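Local coordinates for protein endo-beta-N-acetylglucosaminidase F1 (Bacteroides thetaiotaomicron VPI-5482, PDB 6TCV) that hydrolyses high-mannose N-glycans as an endo-beta-N-acetylglucosaminidase, probably cutting between the two N-acetylglucosamine units of the core, at residues D253-A258 with P299-P304; G264-A269 with C313-Q318; V284-L289 with G331-V336; D322-V327 with W347-V352; S357-I362 with Q369-S374. The protein carries 2 engineered substitutions. All coordinates share one frame; numbering follows the deposited sequence.

All five contacts lie in what the strand order identifies as a glycoside hydrolase (beta/alpha)8 barrel, closed by parallel strands from 169-175 to 400-404. Contact 1 joins two loops, the one after strand 243-249 and the one after strand 283-287. The helices that follow those loops, 262-278 and 306-319, meet in contact 2. Contact 3 ties the end of strand 283-287 to the loop after strand 324-329; contacts 4 and 5 continue along the sheet to strands 350-353 and 371-376. The segments of contacts 1 to 3 alternate along the chain, their centres 13 Å apart, whereas contacts 1 and 5 are 26 Å apart. Contacts 1 and 2 link the same two units; 3 to 5 step round the barrel.

Contact 1. Residues D253-A258 with P299-P304; sequences DITGLA and PSLTNP
I254 and L301 meet through their branched side chains, which cross at about a right angle, and the I254 side chain can be followed outward along a single methyl of its partner. Its CB lies 4.0 Å from L301 CD1, CG1 comes to 3.9 Å from L301 CD1, and the terminal CD1 ends 3.8 Å from that same L301 CD1. The first torsion explains this: CG1 sits between the backbone N and the carbonyl carbon (chi1 59°), which lays CB, CG1 and CD1 all alongside the one methyl, L301 CD1. That methyl also approaches I254 O, at 3.5 Å, while the other leucine methyl, CD2, faces T255.

T255 is held from its own segment. D253 OD2 accepts T255 N at 2.9 Å, forming an Asx turn, and takes T255 OG1 on its syn lone pair at 2.7 Å.

At the other end of the contact, P304 CA lies 3.2 Å from A258 O in a CA-H...O contact with an angle of 144° at the hydrogen. Backbone bonds of A258 to S305 and of T302 to Q259 join the same two barrel loops, which lead into helices 262-278 and 306-319. With apolar methyls and one weak C-H donor as the cross-contact chemistry, the fit here depends mainly on shape, and directional polar bonding comes from the bordering residues.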
# COMPACT_ATOMS: atom_id res chain seq x y z
N ASP A 253 9.46 23.37 -4.04
CA ASP A 253 10.84 23.65 -4.45
C ASP A 253 11.14 22.86 -5.72
O ASP A 253 10.23 22.28 -6.34
CB ASP A 253 11.86 23.49 -3.29
CG ASP A 253 12.15 22.06 -2.88
OD1 ASP A 253 12.65 21.93 -1.73
OD2 ASP A 253 11.95 21.11 -3.63
N ILE A 254 12.41 22.82 -6.12
CA ILE A 254 12.83 22.21 -7.37
C ILE A 254 12.66 20.71 -7.43
O ILE A 254 12.75 20.12 -8.51
CB ILE A 254 14.31 22.56 -7.72
CG1 ILE A 254 15.23 22.07 -6.59
CG2 ILE A 254 14.43 24.05 -8.06
CD1 ILE A 254 16.71 22.26 -6.91
N THR A 255 12.40 20.06 -6.29
CA THR A 255 12.23 18.60 -6.27
C THR A 255 10.76 18.21 -6.44
O THR A 255 9.85 18.95 -6.05
CB THR A 255 12.78 17.96 -4.98
OG1 THR A 255 11.97 18.37 -3.86
CG2 THR A 255 14.24 18.24 -4.75
N GLY A 256 10.53 17.02 -6.98
CA GLY A 256 9.19 16.50 -7.13
C GLY A 256 9.25 15.03 -7.46
O GLY A 256 10.28 14.52 -7.95
N LEU A 257 8.13 14.35 -7.20
CA LEU A 257 8.04 12.91 -7.33
C LEU A 257 7.99 12.44 -8.77
O LEU A 257 8.20 11.24 -9.00
CB LEU A 257 6.81 12.39 -6.57
CG LEU A 257 6.82 12.81 -5.10
CD1 LEU A 257 5.44 12.49 -4.45
CD2 LEU A 257 7.91 12.10 -4.31
N ALA A 258 7.74 13.33 -9.73
CA ALA A 258 7.72 12.99 -11.15
C ALA A 258 8.83 13.72 -11.89
O ALA A 258 8.77 13.85 -13.12
CB ALA A 258 6.35 13.30 -11.78
N PRO A 299 21.97 17.02 -11.11
CA PRO A 299 21.99 15.60 -11.49
C PRO A 299 20.92 14.76 -10.86
O PRO A 299 20.71 13.63 -11.32
CB PRO A 299 23.40 15.12 -11.06
CG PRO A 299 23.82 16.08 -9.99
CD PRO A 299 23.21 17.43 -10.40
N SER A 300 20.28 15.25 -9.81
CA SER A 300 19.20 14.49 -9.19
C SER A 300 17.85 14.64 -9.88
O SER A 300 16.91 13.91 -9.54
CB SER A 300 19.01 14.94 -7.73
OG SER A 300 20.17 14.65 -6.94
N LEU A 301 17.72 15.60 -10.78
CA LEU A 301 16.45 16.01 -11.38
C LEU A 301 16.44 15.85 -12.88
O LEU A 301 17.49 15.67 -13.53
CB LEU A 301 16.17 17.49 -11.05
CG LEU A 301 16.27 17.85 -9.57
CD1 LEU A 301 16.05 19.36 -9.33
CD2 LEU A 301 15.29 17.04 -8.74
N THR A 302 15.24 15.91 -13.45
CA THR A 302 15.01 15.81 -14.88
C THR A 302 13.69 16.51 -15.22
O THR A 302 13.01 17.02 -14.36
CB THR A 302 15.07 14.36 -15.34
OG1 THR A 302 15.18 14.34 -16.77
CG2 THR A 302 13.86 13.58 -14.95
N ASN A 303 13.36 16.54 -16.53
CA ASN A 303 12.09 17.12 -16.96
C ASN A 303 10.93 16.35 -16.31
O ASN A 303 10.99 15.11 -16.19
CB ASN A 303 11.97 17.04 -18.51
CG ASN A 303 13.18 17.62 -19.17
OD1 ASN A 303 13.26 18.79 -19.50
ND2 ASN A 303 14.04 16.70 -19.60
N PRO A 304 9.91 17.02 -15.79
CA PRO A 304 8.79 16.28 -15.19
C PRO A 304 8.11 15.39 -16.23
O PRO A 304 7.79 15.85 -17.34
CB PRO A 304 7.84 17.38 -14.70
CG PRO A 304 8.75 18.64 -14.61
CD PRO A 304 9.74 18.48 -15.72

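Contact 2. Residues G264-A269 with C313-Q318; sequences GAKDFA and CYETKQ
T316 OG1, which touches A269 CB at 3.4 Å, is gripped by two oxygens, L312 O one turn back in its own helix and Y286 OH on the neighbouring strand. The threonine hydroxyl is thus engaged while the alanine methyl covers it from the other helix. A269 CB also rests 3.7 Å from E315 CB, so this small residue is seated against two consecutive residues of 313-318.

The segment axes approach to 8.2 Å and cross at -40°, the close pairing of adjacent helices in the outer layer of a (beta/alpha)8 barrel: 262-278 follows one strand, 306-319 the next.

Further out, K266 extends over E315. The glutamate chain bends at its second torsion (chi2 -65°), turning the carboxylate so that K266 CG stands almost directly above its plane, 3.6 Å from E315 CD. K266 CE then passes 3.6 Å from E315 OE2, but the lysine NZ remains 4.8 Å from E315 OE2, so the charged ends are near without touching. The salt bridge of E315 OE2 is made instead with R311 NH1, and OE2 also lies at the edge of the Y314 ring, in its plane. Were E315 replaced by an alanine, R311 would probably lose its ionic mate and the K266 chain the surface it lies on. Beside it, Q318 CG packs on one face of the Y314 ring.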
# COMPACT_ATOMS: atom_id res chain seq x y z
N GLY A 264 18.58 9.99 -9.16
CA GLY A 264 17.86 10.67 -8.11
C GLY A 264 16.67 9.85 -7.61
O GLY A 264 16.40 9.80 -6.40
N ALA A 265 15.98 9.17 -8.52
CA ALA A 265 14.84 8.32 -8.17
C ALA A 265 15.30 7.08 -7.43
O ALA A 265 14.64 6.67 -6.47
CB ALA A 265 14.10 7.95 -9.43
N LYS A 266 16.39 6.46 -7.87
CA LYS A 266 16.89 5.33 -7.12
C LYS A 266 17.19 5.71 -5.68
O LYS A 266 16.83 4.99 -4.73
CB LYS A 266 18.17 4.80 -7.78
CG LYS A 266 17.93 4.04 -9.09
CD LYS A 266 19.20 3.55 -9.72
CE LYS A 266 18.93 2.79 -11.00
NZ LYS A 266 20.16 2.56 -11.79
N ASP A 267 17.90 6.83 -5.48
CA ASP A 267 18.28 7.20 -4.12
C ASP A 267 17.06 7.57 -3.29
O ASP A 267 16.95 7.19 -2.13
CB ASP A 267 19.30 8.33 -4.11
CG ASP A 267 20.59 7.96 -4.76
OD1 ASP A 267 20.91 6.80 -4.99
OD2 ASP A 267 21.52 8.88 -4.73
N PHE A 268 16.12 8.33 -3.88
CA PHE A 268 14.96 8.74 -3.09
C PHE A 268 14.11 7.53 -2.76
O PHE A 268 13.62 7.42 -1.61
CB PHE A 268 14.17 9.80 -3.87
CG PHE A 268 13.06 10.41 -3.07
CD1 PHE A 268 13.33 11.28 -2.02
CD2 PHE A 268 11.75 10.03 -3.31
CE1 PHE A 268 12.28 11.79 -1.28
CE2 PHE A 268 10.74 10.53 -2.57
CZ PHE A 268 11.02 11.40 -1.55
N ALA A 269 13.97 6.60 -3.70
CA ALA A 269 13.24 5.36 -3.43
C ALA A 269 13.85 4.61 -2.27
O ALA A 269 13.13 4.10 -1.39
CB ALA A 269 13.30 4.48 -4.67
N CYS A 313 8.49 4.83 -8.87
CA CYS A 313 7.65 3.76 -8.32
C CYS A 313 8.33 2.40 -8.42
O CYS A 313 8.33 1.63 -7.45
CB CYS A 313 6.30 3.73 -9.04
SG CYS A 313 5.28 5.20 -8.70
N TYR A 314 8.92 2.11 -9.58
CA TYR A 314 9.61 0.86 -9.82
C TYR A 314 10.75 0.70 -8.83
O TYR A 314 10.90 -0.36 -8.23
CB TYR A 314 10.14 0.84 -11.26
CG TYR A 314 11.10 -0.27 -11.53
CD1 TYR A 314 10.64 -1.58 -11.74
CD2 TYR A 314 12.45 -0.03 -11.55
CE1 TYR A 314 11.56 -2.63 -11.97
CE2 TYR A 314 13.35 -1.07 -11.80
CZ TYR A 314 12.89 -2.35 -12.02
OH TYR A 314 13.78 -3.38 -12.25
N GLU A 315 11.59 1.72 -8.68
CA GLU A 315 12.73 1.62 -7.77
C GLU A 315 12.27 1.50 -6.34
O GLU A 315 12.93 0.83 -5.54
CB GLU A 315 13.68 2.82 -7.95
CG GLU A 315 14.32 2.91 -9.31
CD GLU A 315 15.25 1.77 -9.67
OE1 GLU A 315 15.68 1.00 -8.75
OE2 GLU A 315 15.57 1.65 -10.88
N THR A 316 11.16 2.13 -5.98
CA THR A 316 10.66 1.99 -4.62
C THR A 316 10.22 0.56 -4.36
O THR A 316 10.59 -0.02 -3.33
CB THR A 316 9.51 2.96 -4.37
OG1 THR A 316 9.90 4.32 -4.62
CG2 THR A 316 9.04 2.90 -2.95
N LYS A 317 9.51 -0.07 -5.31
CA LYS A 317 9.11 -1.46 -5.10
C LYS A 317 10.33 -2.35 -5.01
O LYS A 317 10.36 -3.28 -4.20
CB LYS A 317 8.19 -1.89 -6.22
CG LYS A 317 7.50 -3.23 -6.00
CD LYS A 317 6.46 -3.16 -4.95
CE LYS A 317 5.72 -4.49 -4.78
NZ LYS A 317 4.70 -4.37 -3.72
N GLN A 318 11.35 -2.12 -5.84
CA GLN A 318 12.55 -2.94 -5.77
C GLN A 318 13.19 -2.88 -4.39
O GLN A 318 13.77 -3.87 -3.95
CB GLN A 318 13.56 -2.51 -6.83
CG GLN A 318 13.11 -2.67 -8.27
CD GLN A 318 12.15 -3.83 -8.50
OE1 GLN A 318 12.53 -4.98 -8.37
NE2 GLN A 318 10.91 -3.51 -8.86

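Contact 3. Residues V284-L289 with G331-V336; sequences VNYADL and GQMYGV. Engineered in segment 284-289: A287 (natural residue Asp), L289 (natural residue Glu). With NAG (2-acetamido-2-deoxy-beta-D-glucopyranose), chain B.
The polar part of the contact centres on D288 OD2, which accepts Q332 N at 2.9 Å on its anti lone pair, with a nearly straight N-H...O angle of 165°. A water donates to the same D288 OD2 at 2.7 Å and, in one of two conformers of Q332, to its OE1. With CG anti to the backbone N (chi1 175°), the carboxylate is carried across to the start of segment 331-336. A leucine in place of D288 would probably leave Q332 N without its acceptor and the water with one acceptor fewer, freeing the 331-332 backbone to shift.

Backbone shape contributes too. D288 is the centre of an inverse gamma turn, whose L289 N to A287 O bond is weak. G331 has positive phi (63°), and any beta carbon there would fall 2.5 Å from D288 O.

The apolar part is made by M333. Its CE reaches Y286 CB at 3.6 Å, SD lies 3.9 Å from D288 CB, and CG meets Y286 O at 3.6 Å. The thioether lies mainly against the Y286 beta carbon and backbone, its methyl reaching the base of the ring obliquely; V284 CG2 covers one face of that ring.

On the sugar side, the engineered L289 places CD2 3.2 Å from O4 of a bound N-acetylglucosamine, a close van der Waals approach; the sugar hydrogen-bonds to Y290 OH and N354 OD1. Both engineered positions, A287 and L289 (naturally Asp and Glu), lie at and just beyond the C-terminal end of strand 283-287, consistent with the acidic active-site region of a family 18 glycoside hydrolase.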
# COMPACT_ATOMS: atom_id res chain seq x y z
N VAL A 284 4.02 3.21 0.95
CA VAL A 284 4.01 4.63 0.59
C VAL A 284 2.86 4.96 -0.32
O VAL A 284 2.36 4.12 -1.09
CB VAL A 284 5.37 5.00 -0.07
CG1 VAL A 284 5.53 4.34 -1.44
CG2 VAL A 284 5.56 6.50 -0.21
N ASN A 285 2.40 6.21 -0.27
CA ASN A 285 1.60 6.84 -1.33
C ASN A 285 2.40 8.01 -1.90
O ASN A 285 2.95 8.80 -1.12
CB ASN A 285 0.27 7.38 -0.82
CG ASN A 285 -0.51 8.06 -1.92
OD1 ASN A 285 -1.16 7.37 -2.78
ND2 ASN A 285 -0.43 9.30 -2.01
N TYR A 286 2.46 8.10 -3.22
CA TYR A 286 3.06 9.25 -3.91
C TYR A 286 1.97 10.12 -4.53
O TYR A 286 1.16 9.64 -5.34
CB TYR A 286 3.99 8.73 -5.00
CG TYR A 286 5.27 8.08 -4.48
CD1 TYR A 286 6.07 8.69 -3.55
CD2 TYR A 286 5.69 6.84 -4.99
CE1 TYR A 286 7.26 8.12 -3.13
CE2 TYR A 286 6.90 6.26 -4.57
CZ TYR A 286 7.67 6.93 -3.64
OH TYR A 286 8.87 6.40 -3.22
N ALA A 287 2.03 11.41 -4.19
CA ALA A 287 1.13 12.43 -4.70
C ALA A 287 1.95 13.58 -5.29
O ALA A 287 2.62 14.35 -4.56
CB ALA A 287 0.21 12.90 -3.57
N ASP A 288 1.92 13.67 -6.61
CA ASP A 288 2.69 14.66 -7.36
C ASP A 288 1.94 15.97 -7.46
O ASP A 288 1.27 16.25 -8.45
CB ASP A 288 3.04 14.15 -8.76
CG ASP A 288 3.75 15.21 -9.60
OD1 ASP A 288 4.54 16.02 -9.03
OD2 ASP A 288 3.57 15.23 -10.83
N LEU A 289 2.01 16.76 -6.38
CA LEU A 289 1.46 18.11 -6.31
C LEU A 289 2.46 19.04 -5.65
O LEU A 289 3.26 18.62 -4.83
CB LEU A 289 0.13 18.17 -5.50
CG LEU A 289 -1.03 17.44 -6.12
CD1 LEU A 289 -1.10 16.01 -5.70
CD2 LEU A 289 -2.35 18.11 -5.76
N GLY A 331 -1.38 15.02 -11.61
CA GLY A 331 -0.08 15.48 -12.07
C GLY A 331 0.51 14.47 -13.01
O GLY A 331 -0.19 13.86 -13.81
N GLN A 332 1.80 14.22 -12.85
CA GLN A 332 2.54 13.31 -13.71
C GLN A 332 2.84 11.98 -13.04
O GLN A 332 3.73 11.27 -13.48
CB GLN A 332 3.84 13.99 -14.13
CG GLN A 332 3.71 14.96 -15.30
CD GLN A 332 2.68 16.05 -15.09
OE1 GLN A 332 2.84 16.94 -14.25
NE2 GLN A 332 1.61 16.00 -15.88
N MET A 333 2.10 11.62 -11.99
CA MET A 333 2.49 10.50 -11.15
C MET A 333 2.21 9.12 -11.74
O MET A 333 2.81 8.14 -11.28
CB MET A 333 1.80 10.59 -9.76
CG MET A 333 2.53 9.79 -8.69
SD MET A 333 4.17 10.48 -8.34
CE MET A 333 5.20 8.99 -8.40
N TYR A 334 1.30 9.02 -12.71
CA TYR A 334 0.78 7.73 -13.16
C TYR A 334 0.53 7.72 -14.64
O TYR A 334 0.01 8.68 -15.18
CB TYR A 334 -0.55 7.44 -12.46
CG TYR A 334 -1.19 6.10 -12.74
CD1 TYR A 334 -0.63 4.91 -12.27
CD2 TYR A 334 -2.36 6.04 -13.44
CE1 TYR A 334 -1.24 3.69 -12.47
CE2 TYR A 334 -3.00 4.79 -13.70
CZ TYR A 334 -2.41 3.61 -13.19
OH TYR A 334 -3.02 2.38 -13.37
N GLY A 335 0.86 6.62 -15.29
CA GLY A 335 0.51 6.44 -16.69
C GLY A 335 1.47 5.60 -17.51
O GLY A 335 1.02 5.01 -18.49
N VAL A 336 2.72 5.52 -17.15
CA VAL A 336 3.69 4.68 -17.85
C VAL A 336 3.66 3.28 -17.27
O VAL A 336 3.75 3.10 -16.04
CB VAL A 336 5.09 5.30 -17.77
CG1 VAL A 336 6.17 4.30 -18.16
CG2 VAL A 336 5.15 6.50 -18.67
C1 NAG B . -6.45 21.01 -7.20
C2 NAG B . -6.19 21.62 -5.84
C3 NAG B . -5.36 20.68 -4.98
C4 NAG B . -6.02 19.32 -4.96
C5 NAG B . -6.12 18.81 -6.39
C6 NAG B . -6.61 17.39 -6.54
C7 NAG B . -6.00 24.06 -6.00
C8 NAG B . -5.08 25.20 -6.36
N2 NAG B . -5.45 22.87 -6.00
O3 NAG B . -5.24 21.25 -3.69
O4 NAG B . -5.14 18.52 -4.15
O5 NAG B . -7.00 19.70 -7.08
O6 NAG B . -7.88 17.29 -5.86
O7 NAG B . -7.18 24.23 -5.73
O HOH W 1 4.60 17.25 -12.28

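Contact 4. Residues D322-V327 with W347-V352; sequences DKLVTV and WIDIVV
The D349 carboxylate is the flat group that bridges the segments: L324 CD2 lies over one face, 3.8 Å from D349 CG, while V325 N reaches OD2 at the rim. That bond uses the anti lone pair of D349 OD2 and is almost straight, 2.9 Å from V325 N with an angle of 173°. D349 OD2 has a second partner in K317 NZ, a salt bridge that would probably stabilise the carboxylate's charge. The W347 indole meets Y314 edge-to-face; towards V325 the tryptophan offers its backbone, W347 O lying 3.4 Å from V325 CG1. W347 O and I350 N are buried without a polar partner in the model.

The return bond, D349 N to V325 O at 2.8 Å, makes D349 grip V325 on both its N-H and its carbonyl. Beyond it the chains pair as parallel strands at 21°: I350 O accepts V327 N, and V352 N donates to V327 O at 3.0 Å. The register is set by V327 opposite V351, and V327 CG2 packs on V351 CG2 at 3.7 Å, the two valines crossing at a slant. The T326 and I350 side chains pack side by side, pointing the same way, with T326 CG2 3.7 Å from I350 CB.

The two faces have different neighbours. V325, V327 and W347 are covered by helix 306-319, whereas T326, I350 and V352 meet Y171 of strand 169-175. Strand 283-287 continues the sheet beyond 324-329, and strand 371-376 follows beyond 350-353.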
# COMPACT_ATOMS: atom_id res chain seq x y z
N ASP A 322 8.08 -6.31 -0.40
CA ASP A 322 6.93 -6.83 0.34
C ASP A 322 5.96 -5.74 0.80
O ASP A 322 4.93 -6.08 1.39
CB ASP A 322 7.40 -7.68 1.54
CG ASP A 322 8.23 -6.89 2.51
OD1 ASP A 322 8.97 -5.99 2.09
OD2 ASP A 322 8.19 -7.23 3.71
N LYS A 323 6.25 -4.46 0.54
CA LYS A 323 5.42 -3.35 1.00
C LYS A 323 4.67 -2.71 -0.16
O LYS A 323 4.97 -2.96 -1.34
CB LYS A 323 6.30 -2.31 1.71
CG LYS A 323 6.95 -2.88 2.96
CD LYS A 323 7.62 -1.83 3.83
CE LYS A 323 8.21 -2.38 5.11
NZ LYS A 323 9.50 -3.00 4.81
N LEU A 324 3.65 -1.92 0.17
CA LEU A 324 2.79 -1.33 -0.84
C LEU A 324 3.41 -0.10 -1.47
O LEU A 324 3.88 0.80 -0.77
CB LEU A 324 1.44 -0.97 -0.23
CG LEU A 324 0.63 -2.16 0.26
CD1 LEU A 324 -0.59 -1.66 1.02
CD2 LEU A 324 0.14 -3.02 -0.91
N VAL A 325 3.38 -0.03 -2.80
CA VAL A 325 3.71 1.18 -3.56
C VAL A 325 2.43 1.64 -4.22
O VAL A 325 1.84 0.91 -5.04
CB VAL A 325 4.84 0.93 -4.55
CG1 VAL A 325 5.14 2.16 -5.41
CG2 VAL A 325 6.09 0.47 -3.80
N THR A 326 1.98 2.81 -3.83
CA THR A 326 0.67 3.28 -4.25
C THR A 326 0.79 4.72 -4.73
O THR A 326 1.71 5.44 -4.31
CB THR A 326 -0.39 3.16 -3.14
OG1 THR A 326 -0.20 4.15 -2.12
CG2 THR A 326 -0.36 1.80 -2.48
N VAL A 327 -0.12 5.14 -5.58
CA VAL A 327 -0.08 6.46 -6.19
C VAL A 327 -1.46 7.11 -6.20
O VAL A 327 -2.49 6.45 -6.35
CB VAL A 327 0.54 6.51 -7.59
CG1 VAL A 327 1.96 6.01 -7.54
CG2 VAL A 327 -0.27 5.70 -8.55
N TRP A 347 4.69 -3.21 -9.65
CA TRP A 347 5.19 -2.08 -8.85
C TRP A 347 4.17 -0.98 -8.55
O TRP A 347 4.54 -0.00 -7.91
CB TRP A 347 6.54 -1.51 -9.40
CG TRP A 347 6.64 -1.38 -10.88
CD1 TRP A 347 7.17 -2.26 -11.74
CD2 TRP A 347 6.19 -0.25 -11.67
NE1 TRP A 347 7.05 -1.81 -13.03
CE2 TRP A 347 6.43 -0.57 -13.00
CE3 TRP A 347 5.58 0.98 -11.36
CZ2 TRP A 347 6.11 0.31 -14.05
CZ3 TRP A 347 5.24 1.83 -12.40
CH2 TRP A 347 5.49 1.49 -13.71
N ILE A 348 2.91 -1.09 -9.00
CA ILE A 348 1.80 -0.25 -8.53
C ILE A 348 0.79 -1.21 -7.89
O ILE A 348 0.06 -1.93 -8.60
CB ILE A 348 1.13 0.59 -9.64
CG1 ILE A 348 2.13 1.44 -10.43
CG2 ILE A 348 0.01 1.44 -8.99
CD1 ILE A 348 2.68 2.56 -9.63
N ASP A 349 0.73 -1.22 -6.56
CA ASP A 349 -0.21 -2.07 -5.87
C ASP A 349 -1.61 -1.49 -5.85
O ASP A 349 -2.59 -2.25 -5.95
CB ASP A 349 0.29 -2.31 -4.47
CG ASP A 349 1.55 -3.10 -4.46
OD1 ASP A 349 1.50 -4.29 -4.83
OD2 ASP A 349 2.63 -2.55 -4.09
N ILE A 350 -1.74 -0.17 -5.68
CA ILE A 350 -3.03 0.50 -5.58
C ILE A 350 -2.87 1.85 -6.26
O ILE A 350 -1.89 2.56 -5.97
CB ILE A 350 -3.52 0.71 -4.12
CG1 ILE A 350 -3.40 -0.57 -3.28
CG2 ILE A 350 -4.97 1.19 -4.12
CD1 ILE A 350 -3.68 -0.35 -1.80
N VAL A 351 -3.85 2.23 -7.08
CA VAL A 351 -3.93 3.58 -7.63
C VAL A 351 -5.30 4.16 -7.24
O VAL A 351 -6.35 3.52 -7.42
CB VAL A 351 -3.65 3.64 -9.15
CG1 VAL A 351 -4.50 2.70 -9.97
CG2 VAL A 351 -3.78 5.09 -9.67
N VAL A 352 -5.29 5.37 -6.70
CA VAL A 352 -6.50 6.07 -6.29
C VAL A 352 -6.63 7.35 -7.10
O VAL A 352 -5.63 8.08 -7.27
CB VAL A 352 -6.56 6.29 -4.75
CG1 VAL A 352 -6.52 4.95 -4.02
CG2 VAL A 352 -5.45 7.23 -4.23

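Contact 5. Residues S357-I362 with Q369-S374; sequences SAAYPI and QCSGIS
A359 and C370 point their beta carbons at each other, CB to CB at 3.7 Å, and the other main groups are arranged around that pair. From there C370 carries its sulfur alongside its own backbone N (chi1 -63°), which sets SG above the Y360-P361 peptide bond: SG lies 3.4 Å from Y360 C and at the same distance from P361 N. Sulfur thus rests on the face of a peptide, with P361 CD at its flank.

S371 OG approaches the same A359 CB at 3.6 Å, roughly at right angles to C370 CB, and the methyl sits in the corner between the two side chains. A backbone bond fixes its position: A359 N donates to S371 O at 2.9 Å, bent to 148°. The two chains run almost antiparallel, 168° apart, as the connection leaving strand 350-353 folds back over strand 371-376, the next in the barrel.

Beyond this, a water takes the place of direct contact. It donates to S357 O at 2.7 Å and to S374 OG at 2.8 Å, and is bonded to S371 OG at 2.6 Å. It joins the loop to strand 371-376, whose two hydroxyls also bond A353 of strand 350-353. Chemically the contact is graded, from sulfur and methyl packing at the P361 end, through a single backbone bond, to a water shared by the S357 carbonyl and two serine hydroxyls.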
# COMPACT_ATOMS: atom_id res chain seq x y z
N SER A 357 -13.81 10.86 -9.56
CA SER A 357 -13.37 10.01 -10.66
C SER A 357 -13.11 8.60 -10.15
O SER A 357 -12.94 8.37 -8.95
CB SER A 357 -12.03 10.52 -11.23
OG SER A 357 -12.15 11.80 -11.88
N ALA A 358 -13.04 7.65 -11.08
CA ALA A 358 -12.55 6.29 -10.79
C ALA A 358 -11.15 6.13 -11.39
O ALA A 358 -10.83 6.70 -12.45
CB ALA A 358 -13.44 5.20 -11.40
N ALA A 359 -10.26 5.40 -10.71
CA ALA A 359 -8.95 5.10 -11.25
C ALA A 359 -9.05 4.07 -12.38
O ALA A 359 -10.00 3.30 -12.43
CB ALA A 359 -8.05 4.56 -10.12
N TYR A 360 -8.01 3.98 -13.20
CA TYR A 360 -8.00 3.05 -14.31
C TYR A 360 -6.68 2.28 -14.25
O TYR A 360 -5.65 2.82 -13.85
CB TYR A 360 -8.10 3.72 -15.72
CG TYR A 360 -6.99 4.71 -16.01
CD1 TYR A 360 -6.99 6.02 -15.47
CD2 TYR A 360 -5.88 4.32 -16.74
CE1 TYR A 360 -5.89 6.87 -15.70
CE2 TYR A 360 -4.82 5.17 -16.95
CZ TYR A 360 -4.84 6.42 -16.41
OH TYR A 360 -3.73 7.26 -16.62
N PRO A 361 -6.69 1.02 -14.71
CA PRO A 361 -5.47 0.20 -14.74
C PRO A 361 -4.62 0.44 -15.97
O PRO A 361 -5.14 0.79 -17.04
CB PRO A 361 -6.02 -1.24 -14.74
CG PRO A 361 -7.32 -1.08 -15.51
CD PRO A 361 -7.90 0.25 -15.09
N ILE A 362 -3.31 0.19 -15.83
CA ILE A 362 -2.40 0.16 -16.97
C ILE A 362 -1.62 -1.15 -16.98
O ILE A 362 -1.54 -1.85 -15.98
CB ILE A 362 -1.46 1.38 -16.98
CG1 ILE A 362 -0.56 1.39 -15.78
CG2 ILE A 362 -2.32 2.66 -17.02
CD1 ILE A 362 0.44 2.55 -15.73
N GLN A 369 -6.91 -3.25 -8.72
CA GLN A 369 -5.89 -2.36 -8.15
C GLN A 369 -6.35 -0.92 -8.11
O GLN A 369 -5.54 -0.04 -7.75
CB GLN A 369 -4.59 -2.48 -8.92
CG GLN A 369 -3.84 -3.79 -8.71
CD GLN A 369 -4.36 -4.91 -9.59
OE1 GLN A 369 -4.31 -4.79 -10.81
NE2 GLN A 369 -4.74 -6.02 -8.98
N CYS A 370 -7.61 -0.65 -8.43
CA CYS A 370 -8.09 0.71 -8.64
C CYS A 370 -9.23 1.09 -7.71
O CYS A 370 -10.07 0.27 -7.35
CB CYS A 370 -8.64 0.87 -10.07
SG CYS A 370 -7.41 0.65 -11.37
N SER A 371 -9.26 2.37 -7.33
CA SER A 371 -10.42 2.95 -6.66
C SER A 371 -11.59 3.17 -7.60
O SER A 371 -11.42 3.63 -8.72
CB SER A 371 -10.01 4.29 -6.02
OG SER A 371 -9.63 5.26 -6.93
N GLY A 372 -12.79 2.89 -7.12
CA GLY A 372 -14.03 3.17 -7.85
C GLY A 372 -14.75 4.42 -7.38
O GLY A 372 -15.70 4.89 -8.03
N ILE A 373 -14.32 4.98 -6.25
CA ILE A 373 -14.87 6.21 -5.68
C ILE A 373 -13.74 6.82 -4.85
O ILE A 373 -12.95 6.10 -4.25
CB ILE A 373 -16.14 5.97 -4.84
CG1 ILE A 373 -16.82 7.30 -4.50
CG2 ILE A 373 -15.81 5.12 -3.59
CD1 ILE A 373 -18.07 7.06 -3.61
N SER A 374 -13.69 8.14 -4.84
CA SER A 374 -12.82 8.93 -3.97
C SER A 374 -13.66 10.01 -3.33
O SER A 374 -14.07 10.98 -3.99
CB SER A 374 -11.63 9.55 -4.75
OG SER A 374 -10.81 8.44 -5.23
O HOH W 2 -11.77 6.75 -7.18